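Local coordinates for malonyl CoA-acyl carrier protein transacylase (Burkholderia pseudomallei, PDB 3G87), which probably transfers the malonyl group from malonyl-CoA to the holo acyl carrier protein, releasing free CoA, at residues 66-75 and 96-107. Numbering follows the deposited sequence.
Sequences LYVVNALTYY and FNALLAAGCFDF
The amide of N97 reaches from helix 94-101 to the backbone of helix 59-81, where its ND2 donates to Y67 O at 2.9 Å. The bond is nearly straight (164°) and arrives in the carbonyl plane on a lone pair. Y67 O also accepts the helical bond from A71 N and thus has two donors. At the other end of the amide, N97 OD1 accepts from N70 ND2 at 3.1 Å, the donor standing well above the carbonyl plane; this bond is secondary for N70 ND2, whose main partner is P12 O. Both ends of the N97 amide are thereby tied to 66-75, which fixes its rotation.

Y67 OH donates to F107 O at 2.9 Å, and that oxygen lies near the plane of the Y67 ring, at its edge. With CG anti to the backbone N (chi1 175°), the phenol extends toward 96-107 and lodges as a knob among F96, N97, L100 and F107. F107 makes the reciprocal knob among Y67, V68, A71 and Y75. Their rings lie nearly parallel, 20° apart, but slid so far that they barely overlap. CD2 of L100 packs 3.6 Å from both Y67 OH and Y75 OH and 3.9 Å from A71 CB.

Farther along, A101 CB packs against the phenol end of Y74, 3.4 Å from Y74 CZ, and a water links Y74 OH to A101 O.

A GxSxG sequence links strand 87-90 to helix 94-101, consistent with the nucleophile elbow of acyltransferases; N97, touching that turn, joins this helix to helix 59-81 in the acyl transferase domain.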
loop_
_atom_site.group_PDB
_atom_site.type_symbol
_atom_site.label_atom_id
_atom_site.label_comp_id
_atom_site.label_asym_id
_atom_site.label_seq_id
_atom_site.Cartn_x
_atom_site.Cartn_y
_atom_site.Cartn_z
ATOM N N LEU A 66 7.705 6.191 -3.001
ATOM C CA LEU A 66 7.383 4.774 -3.136
ATOM C C LEU A 66 7.040 4.378 -4.556
ATOM O O LEU A 66 7.626 3.437 -5.100
ATOM C CB LEU A 66 6.228 4.416 -2.205
ATOM C CG LEU A 66 6.614 4.483 -0.721
ATOM C CD1 LEU A 66 5.338 4.364 0.133
ATOM C CD2 LEU A 66 7.668 3.419 -0.334
ATOM N N TYR A 67 6.120 5.119 -5.160
ATOM C CA TYR A 67 5.626 4.806 -6.484
ATOM C C TYR A 67 6.750 4.726 -7.496
ATOM O O TYR A 67 6.807 3.776 -8.287
ATOM C CB TYR A 67 4.575 5.847 -6.945
ATOM C CG TYR A 67 4.087 5.660 -8.394
ATOM C CD1 TYR A 67 3.041 4.763 -8.698
ATOM C CD2 TYR A 67 4.672 6.367 -9.444
ATOM C CE1 TYR A 67 2.589 4.585 -10.009
ATOM C CE2 TYR A 67 4.262 6.167 -10.788
ATOM C CZ TYR A 67 3.196 5.310 -11.054
ATOM O OH TYR A 67 2.768 5.130 -12.356
ATOM N N VAL A 68 7.624 5.725 -7.496
ATOM C CA VAL A 68 8.665 5.794 -8.527
ATOM C C VAL A 68 9.710 4.709 -8.266
ATOM O O VAL A 68 10.158 4.007 -9.185
ATOM C CB VAL A 68 9.318 7.191 -8.579
ATOM C CG1 VAL A 68 10.393 7.219 -9.630
ATOM C CG2 VAL A 68 8.257 8.258 -8.879
ATOM N N VAL A 69 10.078 4.537 -6.998
ATOM C CA VAL A 69 10.990 3.463 -6.669
ATOM C C VAL A 69 10.384 2.091 -6.970
ATOM O O VAL A 69 11.052 1.226 -7.616
ATOM C CB VAL A 69 11.587 3.618 -5.279
ATOM C CG1 VAL A 69 12.435 2.398 -4.911
ATOM C CG2 VAL A 69 12.474 4.965 -5.238
ATOM N N ASN A 70 9.136 1.876 -6.580
ATOM C CA ASN A 70 8.518 0.610 -6.914
ATOM C C ASN A 70 8.541 0.415 -8.433
ATOM O O ASN A 70 8.883 -0.655 -8.917
ATOM C CB ASN A 70 7.067 0.567 -6.422
ATOM C CG ASN A 70 6.953 0.464 -4.932
ATOM O OD1 ASN A 70 7.958 0.358 -4.193
ATOM N ND2 ASN A 70 5.709 0.498 -4.451
ATOM N N ALA A 71 8.128 1.417 -9.195
ATOM C CA ALA A 71 8.119 1.305 -10.658
ATOM C C ALA A 71 9.477 0.981 -11.272
ATOM O O ALA A 71 9.592 0.127 -12.138
ATOM C CB ALA A 71 7.605 2.606 -11.264
ATOM N N LEU A 72 10.505 1.707 -10.880
ATOM C CA LEU A 72 11.807 1.529 -11.487
ATOM C C LEU A 72 12.336 0.137 -11.192
ATOM O O LEU A 72 12.815 -0.555 -12.104
ATOM C CB LEU A 72 12.746 2.617 -10.973
ATOM C CG LEU A 72 12.898 3.839 -11.917
ATOM C CD1 LEU A 72 11.602 4.326 -12.598
ATOM C CD2 LEU A 72 13.573 4.980 -11.194
ATOM N N THR A 73 12.195 -0.290 -9.937
ATOM C CA THR A 73 12.524 -1.649 -9.531
ATOM C C THR A 73 11.766 -2.646 -10.390
ATOM O O THR A 73 12.369 -3.598 -10.889
ATOM C CB THR A 73 12.141 -1.890 -8.114
ATOM O OG1 THR A 73 12.722 -0.872 -7.325
ATOM C CG2 THR A 73 12.699 -3.215 -7.646
ATOM N N TYR A 74 10.474 -2.406 -10.598
ATOM C CA TYR A 74 9.679 -3.259 -11.473
ATOM C C TYR A 74 10.232 -3.312 -12.930
ATOM O O TYR A 74 10.417 -4.391 -13.489
ATOM C CB TYR A 74 8.247 -2.807 -11.414
ATOM C CG TYR A 74 7.395 -3.278 -12.568
ATOM C CD1 TYR A 74 6.886 -4.602 -12.620
ATOM C CD2 TYR A 74 7.059 -2.388 -13.612
ATOM C CE1 TYR A 74 6.114 -5.016 -13.736
ATOM C CE2 TYR A 74 6.304 -2.807 -14.683
ATOM C CZ TYR A 74 5.839 -4.089 -14.737
ATOM O OH TYR A 74 5.097 -4.435 -15.801
ATOM N N TYR A 75 10.500 -2.156 -13.540
ATOM C CA TYR A 75 11.181 -2.133 -14.842
ATOM C C TYR A 75 12.562 -2.799 -14.844
ATOM O O TYR A 75 12.852 -3.551 -15.757
ATOM C CB TYR A 75 11.300 -0.730 -15.391
ATOM C CG TYR A 75 9.973 -0.015 -15.610
ATOM C CD1 TYR A 75 8.911 -0.607 -16.350
ATOM C CD2 TYR A 75 9.772 1.251 -15.065
ATOM C CE1 TYR A 75 7.715 0.059 -16.529
ATOM C CE2 TYR A 75 8.565 1.906 -15.235
ATOM C CZ TYR A 75 7.568 1.328 -15.979
ATOM O OH TYR A 75 6.410 2.056 -16.139
ATOM N N PHE A 96 -1.155 1.260 -6.879
ATOM C CA PHE A 96 -0.865 2.049 -8.019
ATOM C C PHE A 96 0.186 1.469 -8.905
ATOM O O PHE A 96 0.031 1.498 -10.052
ATOM C CB PHE A 96 -0.522 3.451 -7.618
ATOM C CG PHE A 96 -1.687 4.230 -7.227
ATOM C CD1 PHE A 96 -2.400 4.929 -8.139
ATOM C CD2 PHE A 96 -2.107 4.236 -5.939
ATOM C CE1 PHE A 96 -3.467 5.596 -7.757
ATOM C CE2 PHE A 96 -3.155 4.910 -5.589
ATOM C CZ PHE A 96 -3.847 5.593 -6.486
ATOM N N ASN A 97 1.231 0.900 -8.343
ATOM C CA ASN A 97 2.212 0.157 -9.130
ATOM C C ASN A 97 1.709 -1.172 -9.702
ATOM O O ASN A 97 2.222 -1.594 -10.737
ATOM C CB ASN A 97 3.455 -0.116 -8.317
ATOM C CG ASN A 97 4.150 1.132 -7.924
ATOM O OD1 ASN A 97 4.030 1.587 -6.764
ATOM N ND2 ASN A 97 4.920 1.704 -8.867
ATOM N N ALA A 98 0.792 -1.854 -9.013
ATOM C CA ALA A 98 0.084 -3.068 -9.555
ATOM C C ALA A 98 -0.733 -2.694 -10.789
ATOM O O ALA A 98 -0.662 -3.369 -11.813
ATOM C CB ALA A 98 -0.866 -3.689 -8.486
ATOM N N LEU A 99 -1.553 -1.642 -10.666
ATOM C CA LEU A 99 -2.342 -1.131 -11.786
ATOM C C LEU A 99 -1.428 -0.690 -12.938
ATOM O O LEU A 99 -1.745 -0.968 -14.118
ATOM C CB LEU A 99 -3.270 0.013 -11.348
ATOM C CG LEU A 99 -4.377 -0.334 -10.333
ATOM C CD1 LEU A 99 -5.119 0.931 -9.806
ATOM C CD2 LEU A 99 -5.364 -1.370 -10.968
ATOM N N LEU A 100 -0.268 -0.086 -12.606
ATOM C CA LEU A 100 0.709 0.283 -13.632
ATOM C C LEU A 100 1.199 -0.953 -14.419
ATOM O O LEU A 100 1.152 -0.968 -15.645
ATOM C CB LEU A 100 1.896 1.011 -13.004
ATOM C CG LEU A 100 3.022 1.330 -13.978
ATOM C CD1 LEU A 100 2.576 2.271 -15.104
ATOM C CD2 LEU A 100 4.266 1.930 -13.215
ATOM N N ALA A 101 1.660 -1.981 -13.690
ATOM C CA ALA A 101 2.116 -3.222 -14.294
ATOM C C ALA A 101 1.022 -3.972 -14.994
ATOM O O ALA A 101 1.330 -4.791 -15.802
ATOM C CB ALA A 101 2.798 -4.123 -13.264
ATOM N N ALA A 102 -0.252 -3.692 -14.708
ATOM C CA ALA A 102 -1.359 -4.314 -15.468
ATOM C C ALA A 102 -1.719 -3.513 -16.722
ATOM O O ALA A 102 -2.589 -3.922 -17.498
ATOM C CB ALA A 102 -2.606 -4.477 -14.583
ATOM N N GLY A 103 -1.056 -2.382 -16.931
ATOM C CA GLY A 103 -1.264 -1.642 -18.150
ATOM C C GLY A 103 -2.448 -0.713 -18.059
ATOM O O GLY A 103 -2.891 -0.209 -19.091
ATOM N N CYS A 104 -2.933 -0.447 -16.844
ATOM C CA CYS A 104 -4.141 0.380 -16.651
ATOM C C CYS A 104 -3.885 1.860 -16.949
ATOM O O CYS A 104 -4.828 2.550 -17.304
ATOM C CB CYS A 104 -4.733 0.251 -15.232
ATOM S SG CYS A 104 -5.362 -1.423 -14.857
ATOM N N PHE A 105 -2.636 2.319 -16.782
ATOM C CA PHE A 105 -2.225 3.692 -17.115
ATOM C C PHE A 105 -0.750 3.671 -17.399
ATOM O O PHE A 105 -0.072 2.673 -17.135
ATOM C CB PHE A 105 -2.585 4.772 -16.029
ATOM C CG PHE A 105 -2.457 4.299 -14.593
ATOM C CD1 PHE A 105 -1.218 4.033 -14.037
ATOM C CD2 PHE A 105 -3.610 4.086 -13.819
ATOM C CE1 PHE A 105 -1.096 3.539 -12.712
ATOM C CE2 PHE A 105 -3.531 3.597 -12.498
ATOM C CZ PHE A 105 -2.246 3.352 -11.933
ATOM N N ASP A 106 -0.210 4.735 -17.897
ATOM C CA ASP A 106 1.219 4.795 -18.042
ATOM C C ASP A 106 1.917 5.347 -16.813
ATOM O O ASP A 106 1.292 5.695 -15.884
ATOM C CB ASP A 106 1.634 5.497 -19.321
ATOM C CG ASP A 106 1.244 6.917 -19.387
ATOM O OD1 ASP A 106 0.955 7.554 -18.441
ATOM O OD2 ASP A 106 1.271 7.429 -20.443
ATOM N N PHE A 107 3.226 5.412 -16.855
ATOM C CA PHE A 107 4.036 5.810 -15.723
ATOM C C PHE A 107 3.703 7.201 -15.215
ATOM O O PHE A 107 3.496 7.383 -14.077
ATOM C CB PHE A 107 5.509 5.652 -16.033
ATOM C CG PHE A 107 6.415 6.237 -15.019
ATOM C CD1 PHE A 107 6.601 5.643 -13.808
ATOM C CD2 PHE A 107 7.097 7.386 -15.279
ATOM C CE1 PHE A 107 7.429 6.182 -12.915
ATOM C CE2 PHE A 107 7.918 7.905 -14.372
ATOM C CZ PHE A 107 8.081 7.305 -13.189
HETATM O O HOH W 1 3.647 -6.572 -15.786
#